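PDB 3GMS: putative NADPH:quinone reductase from Bacillus thuringiensis, which probably reduces quinones with NADPH as a member of the medium-chain dehydrogenase/reductase family, though its function has not been established. Local coordinates for residues Gln124-Ile127 and Asn128-Ala132; Arg269-Asn272 and Asp273-Pro277. One frame throughout, in Å; residues are numbered along the deposited sequence.

In the fold
Contact 1 (124-132) carries the chain into helix 127-139, which leads to strand 147-150 of the parallel sheet. Contact 2 (269-277) comes later, at the end of helix 268-274 and the turn into helix 277-292, beyond strand 262-265 at one edge of that sheet. The six strands run in the order 3-2-1-4-5-6, the Rossmann arrangement expected to hold the NADPH. The two centres lie 14 Å apart, yet side chains join them: Y126 OH meets N272 ND2 at 2.9 Å in a probable hydrogen bond, and L130 CD1 packs 3.8 Å from W271 CZ3. Segments about 140 residues apart in sequence are thereby joined beside the nucleotide-binding fold.

Contact 1: Gln124-Ile127 and Asn128-Ala132; sequences QMYI and NPLTA
Two backbone bonds span four residues each where the chain coils into helix 127-139: L130 N donates to Y126 O (2.9 Å, N-H...O angle 149°) and T131 N to I127 O (3.2 Å). The second carbonyl is gripped twice, because T131 OG1 also donates to I127 O at 2.8 Å. With chi1 at -62°, T131 places its hydroxyl beside its own backbone N and pointing back along the helix, and the C=O...OG1 angle of 158° makes this approach nearly straight. The turn before the helix is tied on by a water, which accepts from N128 N at 2.9 Å and is hydrogen-bonded to Q124 O. On the apolar side, L130 CD2 meets the edge of the Y126 ring close to its plane, 3.7 Å from CE1, while I127 CD1 lies above one face of the same ring, toward its rim. M125 fills a different space, against F284, L287 and V291 of helix 277-292. The P129 ring rests on carbonyl oxygens, its CD 3.2 Å from Q124 O and its CG 3.3 Å from M125 O. Lacking an N-H, P129 cannot bond to M125 O, a buried oxygen with no polar partner in the model. A proline in the first turn is a familiar feature of helix N-termini, where a missing N-H costs no internal helix bond.

Contact 2: Arg269-Asn272 and Asp273-Pro277; sequences RHWN and DEVSP
D273 N donates to H270 O at 2.9 Å, and E274 N donates to W271 O at the same 2.9 Å separation, with an N-H...O angle of 144°. Both bonds span three residues, and in each the donor stands well above the carbonyl plane instead of on a lone pair. The four-residue bonds of a regular helix persist in weak form: E274 N reaches H270 O at 3.1 Å and V275 N reaches W271 O at 3.3 Å. A water bridges N272 O and V275 O, donating to each, at 2.9 Å from V275 O. The three-residue bonds are the tightening toward 3-10 geometry often found at the C-terminal end of a helix, here that of helix 268-274; V275 then adopts an extended backbone, and S276 serves as N-cap of helix 277-292, its OG bonded to K279 N. N272 is buried, and its amide is held at both ends, OD1 by W280 NE1 and ND2 by Y126 OH of contact 1. Beyond the polar framework, V275 lies over the indole of W271. Its CG2 sits 3.9 Å from the centroid of the six-membered ring and only 7° off the normal, a CH-pi contact centred on the face. The other methyl, CG1, lies over the NE1-CE2 rim on the same face, 3.6 Å from W271 CE2. A chi1 of -172° turns W271 CG away from its backbone N, laying the indole along the helix toward V275, while W271 NE1 donates to E138 OE1 and the ring also packs on V134 of helix 127-139.

Contact 1: Gln124-Ile127 and Asn128-Ala132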
ATOM      1  N   GLN A 124      -6.578   0.270   6.708  1.00 20.69           N
ATOM      2  CA  GLN A 124      -5.297   0.686   6.130  1.00 20.11           C
ATOM      3  C   GLN A 124      -4.180  -0.310   6.391  1.00 21.02           C
ATOM      4  O   GLN A 124      -2.990  -0.041   6.073  1.00 20.06           O
ATOM      5  CB  GLN A 124      -4.889   2.072   6.658  1.00 20.43           C
ATOM      6  CG  GLN A 124      -5.813   3.217   6.278  1.00 19.54           C
ATOM      7  CD  GLN A 124      -5.320   4.486   6.935  1.00 23.90           C
ATOM      8  OE1 GLN A 124      -4.349   5.072   6.482  1.00 27.85           O
ATOM      9  NE2 GLN A 124      -5.912   4.846   8.059  1.00 22.69           N
ATOM     10  N   MET A 125      -4.554  -1.496   6.903  1.00 18.31           N
ATOM     11  CA  MET A 125      -3.569  -2.457   7.415  1.00 21.01           C
ATOM     12  C   MET A 125      -2.771  -3.231   6.344  1.00 20.44           C
ATOM     13  O   MET A 125      -1.696  -3.746   6.636  1.00 21.84           O
ATOM     14  CB  MET A 125      -4.260  -3.460   8.358  1.00 19.16           C
ATOM     15  CG  MET A 125      -3.336  -4.428   9.190  1.00 23.20           C
ATOM     16  SD  MET A 125      -2.494  -3.611  10.600  1.00 17.75           S
ATOM     17  CE  MET A 125      -3.888  -3.102  11.538  1.00 20.83           C
ATOM     18  N   TYR A 126      -3.303  -3.304   5.125  1.00 19.44           N
ATOM     19  CA  TYR A 126      -2.780  -4.227   4.118  1.00 19.11           C
ATOM     20  C   TYR A 126      -1.726  -3.609   3.223  1.00 19.63           C
ATOM     21  O   TYR A 126      -0.557  -3.848   3.382  1.00 18.42           O
ATOM     22  CB  TYR A 126      -3.942  -4.789   3.314  1.00 20.25           C
ATOM     23  CG  TYR A 126      -3.610  -5.737   2.162  1.00 19.57           C
ATOM     24  CD1 TYR A 126      -2.451  -6.557   2.163  1.00 20.37           C
ATOM     25  CD2 TYR A 126      -4.514  -5.853   1.105  1.00 18.04           C
ATOM     26  CE1 TYR A 126      -2.208  -7.433   1.095  1.00 20.38           C
ATOM     27  CE2 TYR A 126      -4.292  -6.727   0.042  1.00 19.96           C
ATOM     28  CZ  TYR A 126      -3.135  -7.515   0.053  1.00 21.26           C
ATOM     29  OH  TYR A 126      -2.901  -8.379  -0.997  1.00 20.76           O
ATOM     30  N   ILE A 127      -2.123  -2.774   2.278  1.00 19.75           N
ATOM     31  CA  ILE A 127      -1.227  -2.496   1.179  1.00 20.22           C
ATOM     32  C   ILE A 127       0.086  -1.789   1.571  1.00 19.55           C
ATOM     33  O   ILE A 127       1.157  -2.296   1.269  1.00 19.91           O
ATOM     34  CB  ILE A 127      -1.971  -1.675   0.055  1.00 20.84           C
ATOM     35  CG1 ILE A 127      -3.076  -2.549  -0.584  1.00 19.91           C
ATOM     36  CG2 ILE A 127      -0.992  -1.267  -1.035  1.00 22.36           C
ATOM     37  CD1 ILE A 127      -2.553  -3.745  -1.351  1.00 22.52           C
ATOM     38  N   ASN A 128      -0.015  -0.635   2.210  1.00 19.95           N
ATOM     39  CA  ASN A 128       1.179   0.101   2.616  1.00 20.15           C
ATOM     40  C   ASN A 128       1.996  -0.572   3.750  1.00 20.24           C
ATOM     41  O   ASN A 128       3.241  -0.661   3.597  1.00 21.77           O
ATOM     42  CB  ASN A 128       0.843   1.572   2.888  1.00 20.03           C
ATOM     43  CG  ASN A 128       0.382   2.264   1.631  1.00 21.52           C
ATOM     44  OD1 ASN A 128       0.969   2.031   0.582  1.00 27.60           O
ATOM     45  ND2 ASN A 128      -0.694   3.047   1.705  1.00 26.29           N
ATOM     46  N   PRO A 129       1.342  -1.068   4.829  1.00 20.68           N
ATOM     47  CA  PRO A 129       2.122  -1.678   5.907  1.00 21.05           C
ATOM     48  C   PRO A 129       2.775  -2.970   5.472  1.00 21.40           C
ATOM     49  O   PRO A 129       3.958  -3.175   5.760  1.00 21.69           O
ATOM     50  CB  PRO A 129       1.086  -1.916   7.031  1.00 21.41           C
ATOM     51  CG  PRO A 129       0.044  -0.902   6.773  1.00 23.18           C
ATOM     52  CD  PRO A 129      -0.057  -0.860   5.252  1.00 20.96           C
ATOM     53  N   LEU A 130       2.027  -3.850   4.798  1.00 20.66           N
ATOM     54  CA  LEU A 130       2.652  -5.082   4.338  1.00 20.34           C
ATOM     55  C   LEU A 130       3.829  -4.869   3.352  1.00 20.31           C
ATOM     56  O   LEU A 130       4.854  -5.512   3.484  1.00 20.01           O
ATOM     57  CB  LEU A 130       1.621  -6.045   3.782  1.00 20.50           C
ATOM     58  CG  LEU A 130       2.047  -7.483   3.588  1.00 21.15           C
ATOM     59  CD1 LEU A 130       2.471  -8.165   4.887  1.00 21.70           C
ATOM     60  CD2 LEU A 130       0.860  -8.199   2.948  1.00 19.40           C
ATOM     61  N   THR A 131       3.675  -3.939   2.411  1.00 20.29           N
ATOM     62  CA  THR A 131       4.745  -3.560   1.490  1.00 20.05           C
ATOM     63  C   THR A 131       5.969  -3.004   2.231  1.00 20.59           C
ATOM     64  O   THR A 131       7.130  -3.440   1.973  1.00 20.38           O
ATOM     65  CB  THR A 131       4.263  -2.567   0.404  1.00 20.09           C
ATOM     66  OG1 THR A 131       3.240  -3.201  -0.379  1.00 18.88           O
ATOM     67  CG2 THR A 131       5.426  -2.199  -0.545  1.00 20.35           C
ATOM     68  N   ALA A 132       5.730  -2.080   3.159  1.00 19.89           N
ATOM     69  CA  ALA A 132       6.829  -1.491   3.911  1.00 20.58           C
ATOM     70  C   ALA A 132       7.536  -2.575   4.768  1.00 20.66           C
ATOM     71  O   ALA A 132       8.763  -2.658   4.760  1.00 21.62           O
ATOM     72  CB  ALA A 132       6.336  -0.304   4.788  1.00 19.05           C
TER
HETATM   73  O   HOH W   1      -2.611   0.228   3.310  1.00 21.85           O

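Contact 2: Arg269-Asn272 and Asp273-Pro277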
ATOM      1  N   ARG A 269       1.734  -8.509  -5.072  1.00 24.84           N
ATOM      2  CA  ARG A 269       1.150  -9.588  -5.884  1.00 26.25           C
ATOM      3  C   ARG A 269       1.991 -10.880  -5.810  1.00 25.63           C
ATOM      4  O   ARG A 269       1.466 -11.997  -5.584  1.00 25.34           O
ATOM      5  CB  ARG A 269       1.172  -9.095  -7.345  1.00 27.03           C
ATOM      6  CG  ARG A 269       0.418  -9.879  -8.341  1.00 33.72           C
ATOM      7  CD  ARG A 269      -0.094  -8.891  -9.369  1.00 37.70           C
ATOM      8  NE  ARG A 269       0.975  -8.463 -10.274  1.00 41.66           N
ATOM      9  CZ  ARG A 269       1.441  -9.229 -11.257  1.00 44.19           C
ATOM     10  NH1 ARG A 269       0.931 -10.449 -11.437  1.00 41.73           N
ATOM     11  NH2 ARG A 269       2.400  -8.783 -12.062  1.00 47.10           N
ATOM     12  N   HIS A 270       3.284 -10.717  -6.044  1.00 23.88           N
ATOM     13  CA  HIS A 270       4.204 -11.836  -6.070  1.00 25.96           C
ATOM     14  C   HIS A 270       4.507 -12.348  -4.686  1.00 23.37           C
ATOM     15  O   HIS A 270       4.440 -13.546  -4.462  1.00 22.38           O
ATOM     16  CB  HIS A 270       5.480 -11.411  -6.797  1.00 28.35           C
ATOM     17  CG  HIS A 270       5.223 -11.075  -8.232  1.00 35.28           C
ATOM     18  ND1 HIS A 270       4.349 -11.804  -9.016  1.00 39.37           N
ATOM     19  CD2 HIS A 270       5.689 -10.079  -9.013  1.00 38.15           C
ATOM     20  CE1 HIS A 270       4.321 -11.291 -10.234  1.00 41.13           C
ATOM     21  NE2 HIS A 270       5.113 -10.232 -10.248  1.00 42.50           N
ATOM     22  N   TRP A 271       4.817 -11.439  -3.760  1.00 21.47           N
ATOM     23  CA  TRP A 271       5.114 -11.872  -2.380  1.00 21.74           C
ATOM     24  C   TRP A 271       3.997 -12.760  -1.794  1.00 21.80           C
ATOM     25  O   TRP A 271       4.259 -13.828  -1.189  1.00 22.81           O
ATOM     26  CB  TRP A 271       5.368 -10.690  -1.468  1.00 20.17           C
ATOM     27  CG  TRP A 271       5.872 -11.181  -0.107  1.00 20.78           C
ATOM     28  CD1 TRP A 271       7.117 -11.628   0.173  1.00 20.99           C
ATOM     29  CD2 TRP A 271       5.102 -11.310   1.104  1.00 22.25           C
ATOM     30  NE1 TRP A 271       7.197 -11.997   1.521  1.00 22.23           N
ATOM     31  CE2 TRP A 271       5.977 -11.813   2.106  1.00 23.16           C
ATOM     32  CE3 TRP A 271       3.773 -11.024   1.449  1.00 21.80           C
ATOM     33  CZ2 TRP A 271       5.554 -12.056   3.428  1.00 23.81           C
ATOM     34  CZ3 TRP A 271       3.355 -11.229   2.771  1.00 23.29           C
ATOM     35  CH2 TRP A 271       4.251 -11.755   3.744  1.00 21.47           C
ATOM     36  N   ASN A 272       2.756 -12.310  -1.957  1.00 22.14           N
ATOM     37  CA  ASN A 272       1.569 -13.090  -1.566  1.00 22.48           C
ATOM     38  C   ASN A 272       1.620 -14.541  -2.030  1.00 22.90           C
ATOM     39  O   ASN A 272       1.179 -15.431  -1.304  1.00 22.76           O
ATOM     40  CB  ASN A 272       0.290 -12.453  -2.123  1.00 23.17           C
ATOM     41  CG  ASN A 272      -0.154 -11.202  -1.350  1.00 21.39           C
ATOM     42  OD1 ASN A 272       0.441 -10.822  -0.344  1.00 22.65           O
ATOM     43  ND2 ASN A 272      -1.224 -10.563  -1.836  1.00 22.02           N
ATOM     44  N   ASP A 273       2.143 -14.783  -3.231  1.00 22.42           N
ATOM     45  CA  ASP A 273       2.208 -16.139  -3.779  1.00 22.77           C
ATOM     46  C   ASP A 273       3.474 -16.895  -3.405  1.00 22.53           C
ATOM     47  O   ASP A 273       3.514 -18.090  -3.655  1.00 24.52           O
ATOM     48  CB  ASP A 273       2.096 -16.107  -5.302  1.00 22.72           C
ATOM     49  CG  ASP A 273       0.681 -15.794  -5.783  1.00 27.17           C
ATOM     50  OD1 ASP A 273      -0.273 -15.913  -5.005  1.00 30.81           O
ATOM     51  OD2 ASP A 273       0.532 -15.441  -6.971  1.00 31.64           O
ATOM     52  N   GLU A 274       4.480 -16.200  -2.844  1.00 21.08           N
ATOM     53  CA  GLU A 274       5.800 -16.740  -2.488  1.00 20.44           C
ATOM     54  C   GLU A 274       5.865 -17.236  -1.055  1.00 20.87           C
ATOM     55  O   GLU A 274       6.849 -17.893  -0.631  1.00 20.66           O
ATOM     56  CB  GLU A 274       6.848 -15.660  -2.728  1.00 21.47           C
ATOM     57  CG  GLU A 274       7.075 -15.484  -4.235  1.00 21.55           C
ATOM     58  CD  GLU A 274       7.930 -14.256  -4.618  1.00 24.39           C
ATOM     59  OE1 GLU A 274       8.417 -13.499  -3.751  1.00 25.57           O
ATOM     60  OE2 GLU A 274       8.134 -14.103  -5.836  1.00 25.63           O
ATOM     61  N   VAL A 275       4.817 -16.927  -0.307  1.00 21.28           N
ATOM     62  CA  VAL A 275       4.757 -17.360   1.102  1.00 22.79           C
ATOM     63  C   VAL A 275       3.499 -18.177   1.350  1.00 23.27           C
ATOM     64  O   VAL A 275       2.510 -18.049   0.623  1.00 23.81           O
ATOM     65  CB  VAL A 275       4.855 -16.147   2.084  1.00 22.07           C
ATOM     66  CG1 VAL A 275       6.131 -15.407   1.845  1.00 23.63           C
ATOM     67  CG2 VAL A 275       3.614 -15.213   1.960  1.00 22.35           C
ATOM     68  N   SER A 276       3.515 -19.028   2.387  1.00 23.84           N
ATOM     69  CA  SER A 276       2.333 -19.804   2.704  1.00 24.18           C
ATOM     70  C   SER A 276       1.228 -18.896   3.296  1.00 24.29           C
ATOM     71  O   SER A 276       1.525 -17.845   3.832  1.00 23.23           O
ATOM     72  CB  SER A 276       2.648 -20.894   3.735  1.00 25.12           C
ATOM     73  OG  SER A 276       3.037 -20.293   4.960  1.00 25.60           O
ATOM     74  N   PRO A 277      -0.018 -19.350   3.259  1.00 25.14           N
ATOM     75  CA  PRO A 277      -1.077 -18.638   3.960  1.00 25.95           C
ATOM     76  C   PRO A 277      -0.757 -18.488   5.448  1.00 26.19           C
ATOM     77  O   PRO A 277      -1.070 -17.465   6.062  1.00 24.90           O
ATOM     78  CB  PRO A 277      -2.298 -19.544   3.740  1.00 26.49           C
ATOM     79  CG  PRO A 277      -2.030 -20.175   2.416  1.00 27.14           C
ATOM     80  CD  PRO A 277      -0.560 -20.448   2.436  1.00 26.18           C
TER
HETATM   81  O   HOH W   2       0.026 -16.654   1.002  1.00 29.82           O